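Local structure of tripartite terminase subunit 3 (Human herpesvirus 5, 3N4P) at residues 42-47 with 224-229; 66-71 with 137-142; 146-151 with 177-182. The protein forms part of the terminase motor thought to drive viral DNA into empty capsids, with this C-terminal piece being its nuclease domain. All coordinates share one frame; numbering follows the deposited sequence.

Contact 1 begins at the N-terminal helix 37-45 and closes only when the chain reaches helix 221-229, so its loop encloses the other two contacts. Within that loop, contact 2 pairs strand 62-67 with the parallel strand 133-138 and sets the predicted acidic nuclease site, with magnesium-binding Asp-68 and Glu-139, at their C-terminal ends. Contact 3 follows in series: helix 144-161 meets the segment after strand 165-172. Contacts 2 and 3 touch, their centres about 9 Å apart, through paired backbone bonds of Val-138 and Gly-140 with Tyr-182 and through Pro-69 packed on Ile-150. Contact 1 lies on the opposite side of the chain's centre, about 24 Å from contact 2 between centres, beside strands 91-100 and 204-211.

Contact 1 (42-47 with 224-229). With MG (magnesium ion), chain G.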
ATOM      1  N   GLU B  42       6.093  -6.707  -0.310  1.00 46.45           N
ATOM      2  CA  GLU B  42       4.772  -6.170   0.034  1.00 47.46           C
ATOM      3  C   GLU B  42       4.771  -5.025   1.056  1.00 44.73           C
ATOM      4  O   GLU B  42       3.953  -4.119   0.990  1.00 44.98           O
ATOM      5  CB  GLU B  42       3.883  -7.299   0.563  1.00 49.20           C
ATOM      6  CG  GLU B  42       3.352  -8.154  -0.619  1.00 55.66           C
ATOM      7  CD  GLU B  42       2.695  -9.450  -0.155  1.00 65.30           C
ATOM      8  OE1 GLU B  42       2.031  -9.430   0.931  1.00 69.08           O
ATOM      9  OE2 GLU B  42       2.891 -10.482  -0.851  1.00 70.68           O
ATOM     10  N   PHE B  43       5.691  -5.048   1.994  1.00 42.23           N
ATOM     11  CA  PHE B  43       5.820  -3.931   2.879  1.00 40.58           C
ATOM     12  C   PHE B  43       6.229  -2.624   2.156  1.00 40.22           C
ATOM     13  O   PHE B  43       5.802  -1.516   2.516  1.00 39.15           O
ATOM     14  CB  PHE B  43       6.767  -4.370   3.992  1.00 40.48           C
ATOM     15  CG  PHE B  43       7.060  -3.314   5.058  1.00 40.38           C
ATOM     16  CD1 PHE B  43       6.126  -2.965   6.011  1.00 40.05           C
ATOM     17  CD2 PHE B  43       8.338  -2.827   5.191  1.00 38.61           C
ATOM     18  CE1 PHE B  43       6.469  -2.061   7.081  1.00 36.11           C
ATOM     19  CE2 PHE B  43       8.679  -1.917   6.201  1.00 37.75           C
ATOM     20  CZ  PHE B  43       7.753  -1.551   7.149  1.00 37.38           C
ATOM     21  N   ASP B  44       7.081  -2.751   1.143  1.00 40.52           N
ATOM     22  CA  ASP B  44       7.467  -1.642   0.282  1.00 39.76           C
ATOM     23  C   ASP B  44       6.341  -1.111  -0.655  1.00 39.81           C
ATOM     24  O   ASP B  44       6.141   0.083  -0.774  1.00 37.33           O
ATOM     25  CB  ASP B  44       8.588  -2.106  -0.656  1.00 41.57           C
ATOM     26  CG  ASP B  44       9.444  -0.907  -1.143  1.00 48.03           C
ATOM     27  OD1 ASP B  44       9.264   0.209  -0.584  1.00 55.44           O
ATOM     28  OD2 ASP B  44      10.243  -1.053  -2.071  1.00 51.57           O
ATOM     29  N   ILE B  45       5.646  -2.014  -1.340  1.00 38.83           N
ATOM     30  CA  ILE B  45       4.732  -1.579  -2.392  1.00 39.25           C
ATOM     31  C   ILE B  45       3.277  -1.500  -1.959  1.00 41.11           C
ATOM     32  O   ILE B  45       2.441  -0.924  -2.691  1.00 43.96           O
ATOM     33  CB  ILE B  45       4.883  -2.401  -3.681  1.00 42.05           C
ATOM     34  CG1 ILE B  45       4.462  -3.867  -3.472  1.00 40.58           C
ATOM     35  CG2 ILE B  45       6.291  -2.274  -4.256  1.00 37.82           C
ATOM     36  CD1 ILE B  45       4.748  -4.785  -4.717  1.00 44.92           C
ATOM     37  N   LEU B  46       2.963  -1.996  -0.763  1.00 39.86           N
ATOM     38  CA  LEU B  46       1.577  -1.929  -0.276  1.00 42.28           C
ATOM     39  C   LEU B  46       1.507  -1.142   1.060  1.00 41.62           C
ATOM     40  O   LEU B  46       1.718  -1.704   2.162  1.00 42.37           O
ATOM     41  CB  LEU B  46       0.876  -3.335  -0.206  1.00 43.32           C
ATOM     42  CG  LEU B  46       0.331  -3.869  -1.542  1.00 47.82           C
ATOM     43  CD1 LEU B  46       0.010  -5.395  -1.477  1.00 55.68           C
ATOM     44  CD2 LEU B  46      -0.967  -3.110  -2.037  1.00 49.03           C
ATOM     45  N   ARG B  47       1.253   0.172   0.969  1.00 40.72           N
ATOM     46  CA  ARG B  47       1.183   1.010   2.164  1.00 39.49           C
ATOM     47  C   ARG B  47      -0.225   1.570   2.302  1.00 41.18           C
ATOM     48  O   ARG B  47      -0.824   1.904   1.295  1.00 42.69           O
ATOM     49  CB  ARG B  47       2.206   2.188   2.066  1.00 38.03           C
ATOM     50  CG  ARG B  47       3.578   1.668   1.656  1.00 37.30           C
ATOM     51  CD  ARG B  47       4.587   2.753   1.584  1.00 38.96           C
ATOM     52  NE  ARG B  47       5.822   2.225   1.013  1.00 38.95           N
ATOM     53  CZ  ARG B  47       6.961   2.924   0.978  1.00 41.40           C
ATOM     54  NH1 ARG B  47       6.998   4.147   1.502  1.00 32.34           N
ATOM     55  NH2 ARG B  47       8.065   2.409   0.418  1.00 32.52           N
ATOM     56  N   TYR B 224      14.909   2.649   3.871  1.00 41.48           N
ATOM     57  CA  TYR B 224      15.884   2.705   4.930  1.00 40.64           C
ATOM     58  C   TYR B 224      15.623   1.642   6.023  1.00 41.10           C
ATOM     59  O   TYR B 224      16.557   0.983   6.479  1.00 43.86           O
ATOM     60  CB  TYR B 224      15.797   4.095   5.552  1.00 38.81           C
ATOM     61  CG  TYR B 224      16.834   4.358   6.600  1.00 40.75           C
ATOM     62  CD1 TYR B 224      16.489   4.397   7.948  1.00 39.30           C
ATOM     63  CD2 TYR B 224      18.190   4.598   6.245  1.00 43.03           C
ATOM     64  CE1 TYR B 224      17.451   4.655   8.929  1.00 40.75           C
ATOM     65  CE2 TYR B 224      19.166   4.841   7.228  1.00 40.98           C
ATOM     66  CZ  TYR B 224      18.786   4.887   8.555  1.00 44.22           C
ATOM     67  OH  TYR B 224      19.740   5.159   9.511  1.00 48.00           O
ATOM     68  N   LEU B 225      14.375   1.545   6.482  1.00 39.80           N
ATOM     69  CA  LEU B 225      13.954   0.591   7.465  1.00 41.44           C
ATOM     70  C   LEU B 225      14.111  -0.869   6.893  1.00 42.47           C
ATOM     71  O   LEU B 225      14.570  -1.759   7.598  1.00 44.18           O
ATOM     72  CB  LEU B 225      12.495   0.854   7.915  1.00 40.62           C
ATOM     73  CG  LEU B 225      11.908  -0.184   8.884  1.00 41.90           C
ATOM     74  CD1 LEU B 225      12.537  -0.019  10.238  1.00 39.85           C
ATOM     75  CD2 LEU B 225      10.383  -0.072   9.062  1.00 42.25           C
ATOM     76  N   LEU B 226      13.789  -1.098   5.626  1.00 42.33           N
ATOM     77  CA  LEU B 226      14.070  -2.397   5.022  1.00 44.08           C
ATOM     78  C   LEU B 226      15.551  -2.811   5.035  1.00 47.24           C
ATOM     79  O   LEU B 226      15.880  -4.011   5.192  1.00 49.27           O
ATOM     80  CB  LEU B 226      13.624  -2.412   3.599  1.00 43.82           C
ATOM     81  CG  LEU B 226      12.389  -3.165   3.075  1.00 48.75           C
ATOM     82  CD1 LEU B 226      11.966  -4.448   3.913  1.00 51.55           C
ATOM     83  CD2 LEU B 226      11.190  -2.289   2.760  1.00 48.10           C
ATOM     84  N   GLU B 227      16.465  -1.858   4.828  1.00 47.83           N
ATOM     85  CA  GLU B 227      17.892  -2.169   4.926  1.00 51.46           C
ATOM     86  C   GLU B 227      18.241  -2.777   6.293  1.00 51.66           C
ATOM     87  O   GLU B 227      19.007  -3.740   6.392  1.00 52.04           O
ATOM     88  CB  GLU B 227      18.797  -0.933   4.614  1.00 51.49           C
ATOM     89  CG  GLU B 227      19.148  -0.803   3.135  1.00 57.85           C
ATOM     90  CD  GLU B 227      19.106   0.677   2.548  1.00 66.92           C
ATOM     91  OE1 GLU B 227      18.799   0.837   1.327  1.00 71.74           O
ATOM     92  OE2 GLU B 227      19.384   1.677   3.259  1.00 67.63           O
ATOM     93  N   GLN B 228      17.655  -2.206   7.332  1.00 51.68           N
ATOM     94  CA  GLN B 228      17.804  -2.750   8.687  1.00 53.88           C
ATOM     95  C   GLN B 228      17.112  -4.100   8.911  1.00 54.68           C
ATOM     96  O   GLN B 228      17.637  -4.951   9.611  1.00 56.06           O
ATOM     97  CB  GLN B 228      17.386  -1.716   9.717  1.00 53.48           C
ATOM     98  CG  GLN B 228      18.308  -0.488   9.644  1.00 54.43           C
ATOM     99  CD  GLN B 228      18.139   0.505  10.843  1.00 56.20           C
ATOM    100  OE1 GLN B 228      17.622   0.149  11.919  1.00 54.30           O
ATOM    101  NE2 GLN B 228      18.611   1.743  10.657  1.00 60.69           N
ATOM    102  N   ILE B 229      15.966  -4.308   8.280  1.00 54.04           N
ATOM    103  CA  ILE B 229      15.187  -5.526   8.503  1.00 55.94           C
ATOM    104  C   ILE B 229      15.990  -6.689   7.975  1.00 59.55           C
ATOM    105  O   ILE B 229      15.948  -7.754   8.542  1.00 60.88           O
ATOM    106  CB  ILE B 229      13.770  -5.448   7.854  1.00 54.32           C
ATOM    107  CG1 ILE B 229      12.877  -4.588   8.730  1.00 52.97           C
ATOM    108  CG2 ILE B 229      13.158  -6.833   7.608  1.00 54.14           C
ATOM    109  CD1 ILE B 229      11.664  -4.017   8.075  1.00 53.30           C
TER
HETATM  110 MG    MG G   5      12.310   0.321  -2.347  1.00 96.20          MG
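Helix 37-45, at its C-terminal end, lies beside helix 221-229 without close backbone contact, the nearest pair being Asp-44 and Leu-226 with their CA atoms 8.2 Å apart. Side chains alone bridge this separation, and the Phe-43 ring does most of the work. With CG anti to the backbone N (chi1 180°), the ring reaches across to helix 221-229, where two leucines meet it at the rim. Leu-225 CD2 sits at the ring edge, in its plane, 3.6 Å from Phe-43 CZ, and the two side chains cross at about a right angle. Leu-226 instead runs past Phe-43 in the opposite direction, bringing its CD2 to 3.8 Å from Phe-43 CD2. One helical turn on from Leu-225, Ile-229 CD1 approaches Phe-43 CE2 at 4.1 Å. The contact is thus apolar, with a single aromatic ring set against three branched methyl-bearing chains.

Polar groups line one flank. Arg-47 folds back on the helix end, its NE bonding Asp-44 O at 2.8 Å while NH2 forms a salt bridge with Asp-44 OD1 at 2.7 Å. Both partners lie close to the guanidinium plane, and this side-on grip of one backbone and one carboxylate oxygen ties the Asp-44 side chain to the helix end through OD1; NH2 has a second acidic partner in Asp-220. OD2 is left to the metal: Asp-44 OD2 binds a magnesium ion at 2.5 Å, shared with Asn-52 O of the second subunit. Residues 46-47 also pair in an antiparallel ladder with a strand of that subunit, so the sheet runs on across the interface. Around the ring, Phe-199 meets Phe-43 edge-to-face, strands 91-100 and 204-211 supply Ile-94, Ile-204 and Ala-206, and helix 256-267 packs Leu-257 and Ile-258 against Leu-225.

Contact 2 (66-71 with 137-142); sequences YLDPAF and AVEGNT
Glu-139 lies alongside Tyr-66 and Asp-68, beside the paired strands 62-67 and 133-138. Its CB sits 3.7 Å from Tyr-66 OH, and CG comes closer, to 3.5 Å from the same oxygen. That phenol oxygen is buried here and has no hydrogen-bonding partner in the model. The chain then bends at chi2 (-135°), which carries the carboxylate toward Asp-68. CD approaches the Asp-68 carboxylate, and at the tip OE2 stands 2.8 Å from Asp-68 OD2, two acceptors brought together at a closeness that the bound magnesium ion probably makes tolerable. Glu-139 N anchors the residue by donating to Leu-67 O at 2.9 Å; the preceding bond of the parallel pair runs from Leu-67 N to Ala-137 O at 3.1 Å. On the sheet face turned to helix 144-161, Val-138 touches Leu-67 through CG2, while its CG1 meets Pro-69 CD at 3.8 Å. Asp-68 and Glu-139 bind a magnesium ion, and with the nearby Asp-256 they are the predicted catalytic acids. Carboxylates gathered at the C-terminal ends of adjacent parallel strands around a divalent metal are characteristic of RNase H-like nucleases.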
ATOM      1  N   TYR B  66       8.055   4.269  20.930  1.00 50.39           N
ATOM      2  CA  TYR B  66       9.187   3.842  21.720  1.00 50.79           C
ATOM      3  C   TYR B  66      10.387   4.582  21.243  1.00 50.46           C
ATOM      4  O   TYR B  66      10.581   4.699  20.038  1.00 47.48           O
ATOM      5  CB  TYR B  66       9.456   2.379  21.360  1.00 50.41           C
ATOM      6  CG  TYR B  66      10.647   1.769  22.000  1.00 52.06           C
ATOM      7  CD1 TYR B  66      10.551   1.177  23.268  1.00 54.67           C
ATOM      8  CD2 TYR B  66      11.865   1.687  21.322  1.00 50.47           C
ATOM      9  CE1 TYR B  66      11.664   0.532  23.866  1.00 58.31           C
ATOM     10  CE2 TYR B  66      12.984   1.071  21.916  1.00 53.43           C
ATOM     11  CZ  TYR B  66      12.869   0.495  23.177  1.00 57.33           C
ATOM     12  OH  TYR B  66      13.949  -0.126  23.754  1.00 60.23           O
ATOM     13  N   LEU B  67      11.266   4.948  22.167  1.00 51.89           N
ATOM     14  CA  LEU B  67      12.558   5.445  21.764  1.00 53.11           C
ATOM     15  C   LEU B  67      13.623   5.002  22.723  1.00 55.89           C
ATOM     16  O   LEU B  67      13.363   4.740  23.891  1.00 56.80           O
ATOM     17  CB  LEU B  67      12.569   6.988  21.653  1.00 52.14           C
ATOM     18  CG  LEU B  67      12.318   7.765  22.941  1.00 54.35           C
ATOM     19  CD1 LEU B  67      13.030   9.191  22.992  1.00 50.32           C
ATOM     20  CD2 LEU B  67      10.824   7.942  23.082  1.00 55.21           C
ATOM     21  N   ASP B  68      14.842   4.949  22.213  1.00 58.63           N
ATOM     22  CA  ASP B  68      16.013   4.568  23.000  1.00 63.15           C
ATOM     23  C   ASP B  68      17.036   5.664  22.938  1.00 64.31           C
ATOM     24  O   ASP B  68      17.907   5.641  22.064  1.00 63.28           O
ATOM     25  CB  ASP B  68      16.635   3.268  22.442  1.00 64.12           C
ATOM     26  CG  ASP B  68      17.943   2.877  23.161  1.00 69.97           C
ATOM     27  OD1 ASP B  68      18.377   3.558  24.128  1.00 73.28           O
ATOM     28  OD2 ASP B  68      18.544   1.866  22.757  1.00 76.93           O
ATOM     29  N   PRO B  69      16.951   6.641  23.858  1.00 67.03           N
ATOM     30  CA  PRO B  69      17.868   7.765  23.685  1.00 69.30           C
ATOM     31  C   PRO B  69      19.308   7.287  23.807  1.00 74.23           C
ATOM     32  O   PRO B  69      19.630   6.486  24.701  1.00 76.47           O
ATOM     33  CB  PRO B  69      17.502   8.739  24.831  1.00 69.76           C
ATOM     34  CG  PRO B  69      16.682   7.940  25.792  1.00 70.72           C
ATOM     35  CD  PRO B  69      16.066   6.784  25.031  1.00 67.58           C
ATOM     36  N   ALA B  70      20.158   7.788  22.913  1.00 77.54           N
ATOM     37  CA  ALA B  70      21.521   7.299  22.765  1.00 83.92           C
ATOM     38  C   ALA B  70      22.544   8.227  23.383  1.00 89.57           C
ATOM     39  O   ALA B  70      22.586   9.411  23.046  1.00 89.47           O
ATOM     40  CB  ALA B  70      21.835   7.123  21.296  1.00 82.92           C
ATOM     41  N   PHE B  71      23.391   7.694  24.260  1.00 96.26           N
ATOM     42  CA  PHE B  71      24.519   8.495  24.759  1.00102.90           C
ATOM     43  C   PHE B  71      25.882   7.836  24.568  1.00107.17           C
ATOM     44  O   PHE B  71      26.832   8.492  24.120  1.00109.19           O
ATOM     45  CB  PHE B  71      24.278   8.971  26.211  1.00105.25           C
ATOM     46  CG  PHE B  71      22.968   9.713  26.375  1.00105.62           C
ATOM     47  CD1 PHE B  71      21.913   9.160  27.108  1.00107.01           C
ATOM     48  CD2 PHE B  71      22.760  10.933  25.723  1.00104.96           C
ATOM     49  CE1 PHE B  71      20.684   9.846  27.226  1.00104.27           C
ATOM     50  CE2 PHE B  71      21.535  11.608  25.829  1.00102.97           C
ATOM     51  CZ  PHE B  71      20.502  11.065  26.588  1.00101.36           C
ATOM     52  N   ALA B 137       6.974   4.600  25.608  1.00 57.11           N
ATOM     53  CA  ALA B 137       8.033   3.983  26.391  1.00 60.15           C
ATOM     54  C   ALA B 137       9.390   4.581  26.076  1.00 59.99           C
ATOM     55  O   ALA B 137       9.789   4.625  24.911  1.00 60.96           O
ATOM     56  CB  ALA B 137       8.073   2.463  26.043  1.00 59.82           C
ATOM     57  N   VAL B 138      10.168   4.919  27.068  1.00 61.81           N
ATOM     58  CA  VAL B 138      11.476   5.519  26.827  1.00 61.65           C
ATOM     59  C   VAL B 138      12.437   4.566  27.492  1.00 65.83           C
ATOM     60  O   VAL B 138      12.391   4.419  28.702  1.00 69.25           O
ATOM     61  CB  VAL B 138      11.669   6.916  27.539  1.00 61.76           C
ATOM     62  CG1 VAL B 138      13.054   7.494  27.241  1.00 56.88           C
ATOM     63  CG2 VAL B 138      10.636   7.965  27.122  1.00 60.25           C
ATOM     64  N   GLU B 139      13.329   3.955  26.721  1.00 66.85           N
ATOM     65  CA  GLU B 139      14.318   3.065  27.280  1.00 71.12           C
ATOM     66  C   GLU B 139      15.305   3.812  28.111  1.00 73.31           C
ATOM     67  O   GLU B 139      15.857   4.803  27.678  1.00 72.36           O
ATOM     68  CB  GLU B 139      15.118   2.329  26.203  1.00 71.12           C
ATOM     69  CG  GLU B 139      15.581   0.912  26.669  1.00 80.86           C
ATOM     70  CD  GLU B 139      17.041   0.601  26.332  1.00 89.71           C
ATOM     71  OE1 GLU B 139      17.774   0.119  27.232  1.00 94.25           O
ATOM     72  OE2 GLU B 139      17.454   0.841  25.172  1.00 91.74           O
ATOM     73  N   GLY B 140      15.593   3.287  29.279  1.00 77.50           N
ATOM     74  CA  GLY B 140      16.599   3.906  30.113  1.00 81.52           C
ATOM     75  C   GLY B 140      17.705   2.989  30.537  1.00 85.30           C
ATOM     76  O   GLY B 140      18.300   3.235  31.557  1.00 88.35           O
ATOM     77  N   ASN B 141      18.017   1.969  29.741  1.00 85.86           N
ATOM     78  CA  ASN B 141      18.738   0.834  30.303  1.00 90.80           C
ATOM     79  C   ASN B 141      19.998   1.211  31.059  1.00 94.10           C
ATOM     80  O   ASN B 141      20.137   0.824  32.237  1.00 98.89           O
ATOM     81  CB  ASN B 141      18.923  -0.393  29.337  1.00 90.08           C
ATOM     82  CG  ASN B 141      19.918  -1.421  29.886  1.00 96.63           C
ATOM     83  OD1 ASN B 141      19.627  -2.642  30.000  1.00 99.95           O
ATOM     84  ND2 ASN B 141      21.104  -0.925  30.275  1.00 99.86           N
ATOM     85  N   THR B 142      20.923   1.956  30.470  1.00 93.47           N
ATOM     86  CA  THR B 142      22.078   2.335  31.357  1.00 97.77           C
ATOM     87  C   THR B 142      21.996   3.695  32.036  1.00 97.55           C
ATOM     88  O   THR B 142      22.634   3.912  33.072  1.00102.02           O
ATOM     89  CB  THR B 142      23.457   2.188  30.713  1.00 99.02           C
ATOM     90  OG1 THR B 142      23.288   1.975  29.303  1.00 97.02           O
ATOM     91  CG2 THR B 142      24.235   1.035  31.367  1.00102.46           C
TER

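Contact 3 (146-151 with 177-182)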
ATOM      1  N   ALA B 146      18.536  10.330  32.790  1.00 81.63           N
ATOM      2  CA  ALA B 146      18.312  10.991  31.492  1.00 77.38           C
ATOM      3  C   ALA B 146      17.006  10.587  30.780  1.00 72.86           C
ATOM      4  O   ALA B 146      16.384  11.414  30.114  1.00 71.09           O
ATOM      5  CB  ALA B 146      19.501  10.792  30.580  1.00 77.13           C
ATOM      6  N   ALA B 147      16.570   9.349  30.960  1.00 72.48           N
ATOM      7  CA  ALA B 147      15.333   8.882  30.323  1.00 69.80           C
ATOM      8  C   ALA B 147      14.145   9.471  31.055  1.00 69.86           C
ATOM      9  O   ALA B 147      13.134   9.791  30.429  1.00 67.83           O
ATOM     10  CB  ALA B 147      15.255   7.355  30.298  1.00 69.77           C
ATOM     11  N   VAL B 148      14.271   9.610  32.375  1.00 72.27           N
ATOM     12  CA  VAL B 148      13.285  10.353  33.173  1.00 72.40           C
ATOM     13  C   VAL B 148      13.086  11.727  32.592  1.00 70.67           C
ATOM     14  O   VAL B 148      11.958  12.096  32.264  1.00 69.06           O
ATOM     15  CB  VAL B 148      13.668  10.540  34.662  1.00 75.78           C
ATOM     16  CG1 VAL B 148      12.424  10.920  35.488  1.00 75.15           C
ATOM     17  CG2 VAL B 148      14.279   9.296  35.218  1.00 78.89           C
ATOM     18  N   ARG B 149      14.175  12.477  32.451  1.00 71.55           N
ATOM     19  CA  ARG B 149      14.071  13.859  32.032  1.00 71.26           C
ATOM     20  C   ARG B 149      13.552  13.995  30.643  1.00 67.87           C
ATOM     21  O   ARG B 149      12.791  14.912  30.355  1.00 67.82           O
ATOM     22  CB  ARG B 149      15.415  14.602  32.153  1.00 73.54           C
ATOM     23  CG  ARG B 149      15.778  15.004  33.565  1.00 78.49           C
ATOM     24  CD  ARG B 149      17.081  15.873  33.604  1.00 81.80           C
ATOM     25  NE  ARG B 149      18.198  15.079  33.073  1.00 82.67           N
ATOM     26  CZ  ARG B 149      18.948  14.229  33.785  1.00 86.13           C
ATOM     27  NH1 ARG B 149      18.781  14.080  35.114  1.00 90.09           N
ATOM     28  NH2 ARG B 149      19.912  13.558  33.174  1.00 83.71           N
ATOM     29  N   ILE B 150      13.972  13.079  29.768  1.00 67.21           N
ATOM     30  CA  ILE B 150      13.496  13.049  28.402  1.00 62.92           C
ATOM     31  C   ILE B 150      12.002  12.769  28.353  1.00 61.93           C
ATOM     32  O   ILE B 150      11.285  13.451  27.624  1.00 60.91           O
ATOM     33  CB  ILE B 150      14.321  12.058  27.527  1.00 63.44           C
ATOM     34  CG1 ILE B 150      15.713  12.647  27.230  1.00 63.51           C
ATOM     35  CG2 ILE B 150      13.538  11.564  26.228  1.00 55.87           C
ATOM     36  CD1 ILE B 150      16.680  11.610  26.589  1.00 61.94           C
ATOM     37  N   ALA B 151      11.521  11.794  29.118  1.00 61.73           N
ATOM     38  CA  ALA B 151      10.070  11.542  29.150  1.00 60.38           C
ATOM     39  C   ALA B 151       9.343  12.841  29.460  1.00 61.48           C
ATOM     40  O   ALA B 151       8.364  13.228  28.781  1.00 60.70           O
ATOM     41  CB  ALA B 151       9.708  10.487  30.189  1.00 61.95           C
ATOM     42  N   ILE B 177       9.515   3.299  44.014  1.00120.20           N
ATOM     43  CA  ILE B 177       8.754   4.349  43.324  1.00114.79           C
ATOM     44  C   ILE B 177       8.774   4.146  41.798  1.00108.89           C
ATOM     45  O   ILE B 177       9.814   3.813  41.217  1.00107.76           O
ATOM     46  CB  ILE B 177       9.268   5.775  43.714  1.00114.84           C
ATOM     47  CG1 ILE B 177       8.126   6.810  43.855  1.00114.28           C
ATOM     48  CG2 ILE B 177      10.429   6.224  42.828  1.00111.99           C
ATOM     49  CD1 ILE B 177       7.157   6.926  42.691  1.00110.44           C
ATOM     50  N   GLU B 178       7.615   4.327  41.161  1.00104.84           N
ATOM     51  CA  GLU B 178       7.508   4.263  39.687  1.00 99.40           C
ATOM     52  C   GLU B 178       8.255   5.436  39.071  1.00 94.71           C
ATOM     53  O   GLU B 178       8.284   6.538  39.635  1.00 96.00           O
ATOM     54  CB  GLU B 178       6.051   4.255  39.217  1.00 97.94           C
ATOM     55  CG  GLU B 178       5.125   3.559  40.197  1.00104.40           C
ATOM     56  CD  GLU B 178       3.902   2.943  39.542  1.00108.17           C
ATOM     57  OE1 GLU B 178       2.796   3.474  39.829  1.00110.49           O
ATOM     58  OE2 GLU B 178       4.048   1.937  38.777  1.00104.99           O
ATOM     59  N   GLN B 179       8.920   5.159  37.964  1.00 89.20           N
ATOM     60  CA  GLN B 179       9.638   6.168  37.203  1.00 84.26           C
ATOM     61  C   GLN B 179       9.290   5.921  35.745  1.00 78.72           C
ATOM     62  O   GLN B 179       9.132   4.772  35.345  1.00 78.08           O
ATOM     63  CB  GLN B 179      11.153   6.056  37.403  1.00 85.23           C
ATOM     64  CG  GLN B 179      11.621   6.183  38.851  1.00 90.28           C
ATOM     65  CD  GLN B 179      11.864   7.614  39.289  1.00 91.70           C
ATOM     66  OE1 GLN B 179      12.298   7.844  40.406  1.00100.34           O
ATOM     67  NE2 GLN B 179      11.585   8.580  38.422  1.00 90.05           N
ATOM     68  N   PRO B 180       9.159   7.000  34.957  1.00 74.90           N
ATOM     69  CA  PRO B 180       8.716   6.963  33.538  1.00 70.23           C
ATOM     70  C   PRO B 180       9.757   6.405  32.596  1.00 68.66           C
ATOM     71  O   PRO B 180      10.087   7.068  31.614  1.00 64.42           O
ATOM     72  CB  PRO B 180       8.502   8.437  33.199  1.00 69.43           C
ATOM     73  CG  PRO B 180       9.436   9.175  34.131  1.00 69.76           C
ATOM     74  CD  PRO B 180       9.462   8.376  35.410  1.00 74.34           C
ATOM     75  N   PHE B 181      10.264   5.201  32.880  1.00 70.68           N
ATOM     76  CA  PHE B 181      11.161   4.522  31.967  1.00 70.44           C
ATOM     77  C   PHE B 181      10.804   3.060  31.760  1.00 72.31           C
ATOM     78  O   PHE B 181       9.924   2.535  32.440  1.00 72.21           O
ATOM     79  CB  PHE B 181      12.669   4.810  32.194  1.00 71.70           C
ATOM     80  CG  PHE B 181      13.287   4.141  33.411  1.00 78.72           C
ATOM     81  CD1 PHE B 181      13.349   4.800  34.621  1.00 81.51           C
ATOM     82  CD2 PHE B 181      13.867   2.880  33.314  1.00 80.97           C
ATOM     83  CE1 PHE B 181      13.952   4.221  35.749  1.00 88.62           C
ATOM     84  CE2 PHE B 181      14.468   2.278  34.427  1.00 86.10           C
ATOM     85  CZ  PHE B 181      14.501   2.940  35.655  1.00 91.73           C
ATOM     86  N   TYR B 182      11.378   2.494  30.695  1.00 72.49           N
ATOM     87  CA  TYR B 182      11.226   1.089  30.333  1.00 75.16           C
ATOM     88  C   TYR B 182      12.615   0.495  30.260  1.00 77.44           C
ATOM     89  O   TYR B 182      13.573   1.149  29.836  1.00 76.18           O
ATOM     90  CB  TYR B 182      10.509   0.936  28.984  1.00 72.94           C
ATOM     91  CG  TYR B 182      10.568  -0.493  28.411  1.00 72.88           C
ATOM     92  CD1 TYR B 182      11.508  -0.833  27.444  1.00 69.79           C
ATOM     93  CD2 TYR B 182       9.724  -1.484  28.885  1.00 73.85           C
ATOM     94  CE1 TYR B 182      11.603  -2.145  26.944  1.00 76.21           C
ATOM     95  CE2 TYR B 182       9.826  -2.807  28.403  1.00 78.66           C
ATOM     96  CZ  TYR B 182      10.750  -3.109  27.435  1.00 76.75           C
ATOM     97  OH  TYR B 182      10.827  -4.348  26.975  1.00 76.39           O
TER
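This is apolar packing of a helix against a turn, at one side of the RNase H-like core. Helix 144-161 is the connecting helix of the beta-alpha-beta crossover between the parallel strands 133-138 and 165-172, and it packs on the segment that follows strand 178-179. There the chain bends in an inverse gamma turn centred on Pro-180, closed by a bond from Phe-181 N to Gln-179 O of 2.7 Å. The turn presents the proline ring to the helix. Ala-151 CB lies 3.8 Å from Pro-180 CB and about as near to the proline carbonyl oxygen. A turn earlier in the helix, Ala-147 CB faces Phe-181 CB at 4.1 Å. The helix and the turn come close, the CA atoms of Val-148 and Pro-180 being 5.7 Å apart, consistent with the small side chains of Ala-147 and Ala-151 beside them. At chi1 74° the ring of Phe-181 is held off the helix, which leaves CB to make the contact.

Both alanines also touch Val-138, which joins this packing to the strand leading into the nuclease site. Tyr-182 carries the chain on, its hydroxyl bonded to Asp-187, within the region 185-205 required for interaction with UL56 and for DNA packaging. At the outer edge, Val-148 CG1 serves two partners. It lies 3.7 Å from Pro-180 CG, and a bend at chi2 (-87°) brings Gln-179 NE2 back to 3.8 Å from Val-148 CG1.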